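Local coordinates for protein phosphoribosyltransferase (Thermus thermophilus, PDB 1WD5) that is predicted to be a phosphoribosyltransferase and so probably transfers phosphoribosyl groups, although its substrate and exact role are not established, at residues Arg44-Lys56 and Tyr109-Arg121. Sequence-based numbering, arbitrary orientation.
Sequences RLGGELDVVLVRK and YRRVRPKAARKGR
Asp50, Glu48 and Arg113 bury more surface than any other residues where the strand begun at Glu48 meets the irregular chain leaving helix 88-112, and they illustrate how acidic side chains on a strand can hold a loop rich in arginine. Each Asp50 oxygen has its own task. Asp50 OD1 offers its syn lone pair to Arg110 NH1 at 2.9 Å, in the guanidinium plane and nearly straight, while Asp50 OD2 receives the backbone N of Ala116 at 3.1 Å from above the carboxylate plane. Arg110 NH1 also donates to Arg113 O, and its NE pairs with Glu72. Arg113, bent at chi2 (63°) and chi3 (107°), turns its guanidinium so that one face lies over Asp50 CG and its edge meets the strand. There Arg113 NH2 grips both Leu49 O, at 2.8 Å, and Glu48 OE2, at 3.1 Å, the latter along an almost linear N-H. With an alanine at Arg113, Leu49 O would probably lose this donor and Glu48 OE2 its charged mate. Glu48, extended with CG anti to its N (chi1 170°), still reaches Arg121 NH1 through OE1, 3.1 Å away, and a water joins OE2 to Arg113 NH1. Beyond the charges, Leu53 CD2 packs 3.8 Å from Tyr109 CD1, and the Tyr109 hydroxyl bonds Asp196. The whole is a largely buried salt-bridge network, fastening the connection between helix 88-112 and strand 122-126 onto strand 48-59 in the mixed, mainly parallel sheet of a type I phosphoribosyltransferase-like fold.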
loop_
_atom_site.group_PDB
_atom_site.type_symbol
_atom_site.label_atom_id
_atom_site.label_comp_id
_atom_site.label_asym_id
_atom_site.label_seq_id
_atom_site.Cartn_x
_atom_site.Cartn_y
_atom_site.Cartn_z
ATOM N N ARG A 44 -8.714 -4.663 14.766
ATOM C CA ARG A 44 -9.330 -5.978 14.925
ATOM C C ARG A 44 -8.302 -7.086 15.146
ATOM O O ARG A 44 -8.574 -8.050 15.854
ATOM C CB ARG A 44 -10.209 -6.309 13.712
ATOM C CG ARG A 44 -11.256 -5.244 13.421
ATOM C CD ARG A 44 -12.639 -5.828 13.238
ATOM N NE ARG A 44 -13.662 -4.782 13.264
ATOM C CZ ARG A 44 -14.930 -4.991 13.597
ATOM N NH1 ARG A 44 -15.332 -6.209 13.929
ATOM N NH2 ARG A 44 -15.793 -3.981 13.615
ATOM N N LEU A 45 -7.118 -6.944 14.561
ATOM C CA LEU A 45 -6.075 -7.960 14.715
ATOM C C LEU A 45 -5.129 -7.701 15.889
ATOM O O LEU A 45 -4.236 -8.501 16.157
ATOM C CB LEU A 45 -5.247 -8.072 13.431
ATOM C CG LEU A 45 -5.909 -8.663 12.183
ATOM C CD1 LEU A 45 -4.914 -8.654 11.031
ATOM C CD2 LEU A 45 -6.363 -10.081 12.467
ATOM N N GLY A 46 -5.321 -6.589 16.586
ATOM C CA GLY A 46 -4.443 -6.273 17.696
ATOM C C GLY A 46 -3.055 -5.931 17.185
ATOM O O GLY A 46 -2.045 -6.203 17.841
ATOM N N GLY A 47 -3.003 -5.335 15.997
ATOM C CA GLY A 47 -1.730 -4.960 15.411
ATOM C C GLY A 47 -1.432 -3.479 15.559
ATOM O O GLY A 47 -2.067 -2.779 16.354
ATOM N N GLU A 48 -0.467 -3.006 14.779
ATOM C CA GLU A 48 -0.047 -1.609 14.808
ATOM C C GLU A 48 -0.244 -0.949 13.441
ATOM O O GLU A 48 0.201 -1.468 12.421
ATOM C CB GLU A 48 1.423 -1.540 15.230
ATOM C CG GLU A 48 2.070 -0.177 15.075
ATOM C CD GLU A 48 3.431 -0.103 15.743
ATOM O OE1 GLU A 48 4.190 -1.090 15.655
ATOM O OE2 GLU A 48 3.744 0.944 16.348
ATOM N N LEU A 49 -0.903 0.205 13.428
ATOM C CA LEU A 49 -1.178 0.913 12.180
ATOM C C LEU A 49 -0.142 1.965 11.804
ATOM O O LEU A 49 0.356 2.705 12.650
ATOM C CB LEU A 49 -2.565 1.563 12.256
ATOM C CG LEU A 49 -3.118 2.394 11.089
ATOM C CD1 LEU A 49 -2.464 3.759 11.052
ATOM C CD2 LEU A 49 -2.912 1.650 9.778
ATOM N N ASP A 50 0.187 2.007 10.519
ATOM C CA ASP A 50 1.118 2.997 9.994
ATOM C C ASP A 50 0.808 3.155 8.517
ATOM O O ASP A 50 -0.016 2.425 7.957
ATOM C CB ASP A 50 2.583 2.572 10.191
ATOM C CG ASP A 50 3.562 3.715 9.933
ATOM O OD1 ASP A 50 3.113 4.868 9.762
ATOM O OD2 ASP A 50 4.784 3.467 9.910
ATOM N N VAL A 51 1.456 4.120 7.887
ATOM C CA VAL A 51 1.229 4.368 6.481
ATOM C C VAL A 51 2.481 3.988 5.702
ATOM O O VAL A 51 3.593 4.066 6.225
ATOM C CB VAL A 51 0.919 5.858 6.248
ATOM C CG1 VAL A 51 2.094 6.707 6.731
ATOM C CG2 VAL A 51 0.646 6.116 4.787
ATOM N N VAL A 52 2.297 3.551 4.461
ATOM C CA VAL A 52 3.430 3.212 3.618
ATOM C C VAL A 52 3.512 4.370 2.642
ATOM O O VAL A 52 2.526 4.712 1.987
ATOM C CB VAL A 52 3.237 1.859 2.877
ATOM C CG1 VAL A 52 1.959 1.863 2.066
ATOM C CG2 VAL A 52 4.443 1.588 1.990
ATOM N N LEU A 53 4.687 4.987 2.576
ATOM C CA LEU A 53 4.912 6.148 1.727
ATOM C C LEU A 53 5.939 5.839 0.646
ATOM O O LEU A 53 7.144 5.785 0.910
ATOM C CB LEU A 53 5.379 7.310 2.604
ATOM C CG LEU A 53 4.325 7.745 3.635
ATOM C CD1 LEU A 53 4.963 8.521 4.785
ATOM C CD2 LEU A 53 3.275 8.593 2.928
ATOM N N VAL A 54 5.449 5.646 -0.574
ATOM C CA VAL A 54 6.300 5.298 -1.703
ATOM C C VAL A 54 5.760 5.876 -3.012
ATOM O O VAL A 54 4.616 6.333 -3.073
ATOM C CB VAL A 54 6.366 3.764 -1.864
ATOM C CG1 VAL A 54 6.837 3.114 -0.572
ATOM C CG2 VAL A 54 4.990 3.234 -2.232
ATOM N N ARG A 55 6.595 5.840 -4.050
ATOM C CA ARG A 55 6.237 6.315 -5.382
ATOM C C ARG A 55 6.808 5.362 -6.425
ATOM O O ARG A 55 7.895 4.805 -6.257
ATOM C CB ARG A 55 6.801 7.717 -5.646
ATOM C CG ARG A 55 6.118 8.845 -4.872
ATOM C CD ARG A 55 4.710 9.095 -5.377
ATOM N NE ARG A 55 4.703 9.518 -6.776
ATOM C CZ ARG A 55 3.604 9.620 -7.517
ATOM N NH1 ARG A 55 2.414 9.336 -6.998
ATOM N NH2 ARG A 55 3.692 9.987 -8.787
ATOM N N LYS A 56 6.067 5.174 -7.505
ATOM C CA LYS A 56 6.525 4.316 -8.581
ATOM C C LYS A 56 7.459 5.125 -9.478
ATOM O O LYS A 56 7.249 6.322 -9.684
ATOM C CB LYS A 56 5.327 3.822 -9.391
ATOM C CG LYS A 56 5.686 3.011 -10.622
ATOM C CD LYS A 56 5.126 3.671 -11.866
ATOM C CE LYS A 56 3.617 3.854 -11.761
ATOM N NZ LYS A 56 3.144 4.932 -12.670
ATOM N N TYR A 109 2.933 13.653 7.778
ATOM C CA TYR A 109 2.459 12.418 8.398
ATOM C C TYR A 109 3.438 11.988 9.497
ATOM O O TYR A 109 3.026 11.575 10.582
ATOM C CB TYR A 109 2.344 11.289 7.368
ATOM C CG TYR A 109 1.185 11.393 6.385
ATOM C CD1 TYR A 109 1.014 10.427 5.392
ATOM C CD2 TYR A 109 0.263 12.437 6.448
ATOM C CE1 TYR A 109 -0.038 10.492 4.490
ATOM C CE2 TYR A 109 -0.804 12.513 5.547
ATOM C CZ TYR A 109 -0.944 11.534 4.569
ATOM O OH TYR A 109 -1.988 11.579 3.671
ATOM N N ARG A 110 4.734 12.092 9.219
ATOM C CA ARG A 110 5.742 11.686 10.194
ATOM C C ARG A 110 5.798 12.602 11.404
ATOM O O ARG A 110 6.320 12.222 12.449
ATOM C CB ARG A 110 7.123 11.586 9.536
ATOM C CG ARG A 110 7.245 10.412 8.559
ATOM C CD ARG A 110 6.835 9.109 9.234
ATOM N NE ARG A 110 6.687 7.988 8.303
ATOM C CZ ARG A 110 5.841 6.979 8.496
ATOM N NH1 ARG A 110 5.076 6.966 9.579
ATOM N NH2 ARG A 110 5.761 5.983 7.623
ATOM N N ARG A 111 5.257 13.808 11.270
ATOM C CA ARG A 111 5.243 14.735 12.389
ATOM C C ARG A 111 4.245 14.263 13.451
ATOM O O ARG A 111 4.436 14.514 14.640
ATOM C CB ARG A 111 4.876 16.135 11.911
ATOM C CG ARG A 111 4.881 17.194 13.004
ATOM C CD ARG A 111 4.988 18.571 12.377
ATOM N NE ARG A 111 6.228 18.690 11.621
ATOM C CZ ARG A 111 6.316 19.205 10.397
ATOM N NH1 ARG A 111 5.227 19.654 9.786
ATOM N NH2 ARG A 111 7.491 19.268 9.783
ATOM N N VAL A 112 3.189 13.573 13.022
ATOM C CA VAL A 112 2.177 13.077 13.955
ATOM C C VAL A 112 2.342 11.604 14.341
ATOM O O VAL A 112 1.798 11.166 15.351
ATOM C CB VAL A 112 0.744 13.280 13.400
ATOM C CG1 VAL A 112 0.488 14.751 13.154
ATOM C CG2 VAL A 112 0.557 12.492 12.116
ATOM N N ARG A 113 3.079 10.836 13.536
ATOM C CA ARG A 113 3.314 9.419 13.835
ATOM C C ARG A 113 4.595 8.952 13.141
ATOM O O ARG A 113 4.664 8.887 11.913
ATOM C CB ARG A 113 2.083 8.578 13.423
ATOM C CG ARG A 113 2.308 7.396 12.465
ATOM C CD ARG A 113 3.195 6.307 13.042
ATOM N NE ARG A 113 2.499 5.078 13.427
ATOM C CZ ARG A 113 3.055 4.149 14.201
ATOM N NH1 ARG A 113 4.290 4.333 14.648
ATOM N NH2 ARG A 113 2.390 3.052 14.535
ATOM N N PRO A 114 5.637 8.638 13.934
ATOM C CA PRO A 114 6.933 8.182 13.422
ATOM C C PRO A 114 6.841 6.822 12.753
ATOM O O PRO A 114 5.985 6.009 13.099
ATOM C CB PRO A 114 7.807 8.155 14.675
ATOM C CG PRO A 114 6.830 7.752 15.732
ATOM C CD PRO A 114 5.633 8.629 15.409
ATOM N N LYS A 115 7.726 6.578 11.792
ATOM C CA LYS A 115 7.726 5.309 11.078
ATOM C C LYS A 115 7.927 4.135 12.026
ATOM O O LYS A 115 8.908 4.086 12.770
ATOM C CB LYS A 115 8.824 5.298 10.016
ATOM C CG LYS A 115 8.890 3.995 9.238
ATOM C CD LYS A 115 9.947 4.032 8.150
ATOM C CE LYS A 115 9.926 2.730 7.362
ATOM N NZ LYS A 115 10.919 2.723 6.264
ATOM N N ALA A 116 6.992 3.189 12.000
ATOM C CA ALA A 116 7.079 2.012 12.856
ATOM C C ALA A 116 8.067 1.024 12.248
ATOM O O ALA A 116 8.196 0.941 11.027
ATOM C CB ALA A 116 5.706 1.360 12.995
ATOM N N ALA A 117 8.764 0.282 13.104
ATOM C CA ALA A 117 9.738 -0.702 12.647
ATOM C C ALA A 117 9.038 -1.796 11.850
ATOM O O ALA A 117 7.886 -2.136 12.128
ATOM C CB ALA A 117 10.473 -1.310 13.848
ATOM N N ARG A 118 9.731 -2.342 10.856
ATOM C CA ARG A 118 9.168 -3.396 10.018
ATOM C C ARG A 118 10.057 -4.636 9.972
ATOM O O ARG A 118 9.582 -5.747 9.733
ATOM C CB ARG A 118 8.948 -2.858 8.603
ATOM C CG ARG A 118 7.981 -1.682 8.571
ATOM C CD ARG A 118 8.083 -0.868 7.293
ATOM N NE ARG A 118 7.172 0.273 7.335
ATOM C CZ ARG A 118 7.073 1.196 6.388
ATOM N NH1 ARG A 118 7.836 1.126 5.305
ATOM N NH2 ARG A 118 6.204 2.190 6.523
ATOM N N LYS A 119 11.349 -4.433 10.209
ATOM C CA LYS A 119 12.319 -5.518 10.188
ATOM C C LYS A 119 11.938 -6.694 11.080
ATOM O O LYS A 119 11.667 -6.526 12.269
ATOM C CB LYS A 119 13.699 -4.996 10.605
ATOM C CG LYS A 119 14.794 -6.050 10.567
ATOM C CD LYS A 119 16.139 -5.469 10.979
ATOM C CE LYS A 119 17.247 -6.508 10.874
ATOM N NZ LYS A 119 18.578 -5.933 11.220
ATOM N N GLY A 120 11.927 -7.887 10.491
ATOM C CA GLY A 120 11.599 -9.089 11.241
ATOM C C GLY A 120 10.190 -9.168 11.808
ATOM O O GLY A 120 9.938 -9.931 12.740
ATOM N N ARG A 121 9.262 -8.393 11.263
ATOM C CA ARG A 121 7.893 -8.435 11.759
ATOM C C ARG A 121 6.951 -8.817 10.636
ATOM O O ARG A 121 7.316 -8.739 9.465
ATOM C CB ARG A 121 7.493 -7.076 12.336
ATOM C CG ARG A 121 8.401 -6.610 13.465
ATOM C CD ARG A 121 7.947 -5.285 14.032
ATOM N NE ARG A 121 6.677 -5.408 14.740
ATOM C CZ ARG A 121 5.996 -4.375 15.223
ATOM N NH1 ARG A 121 6.466 -3.143 15.073
ATOM N NH2 ARG A 121 4.843 -4.573 15.849
HETATM O O HOH W 1 5.501 3.108 16.929
HETATM O O HOH W 2 6.889 3.814 4.085
#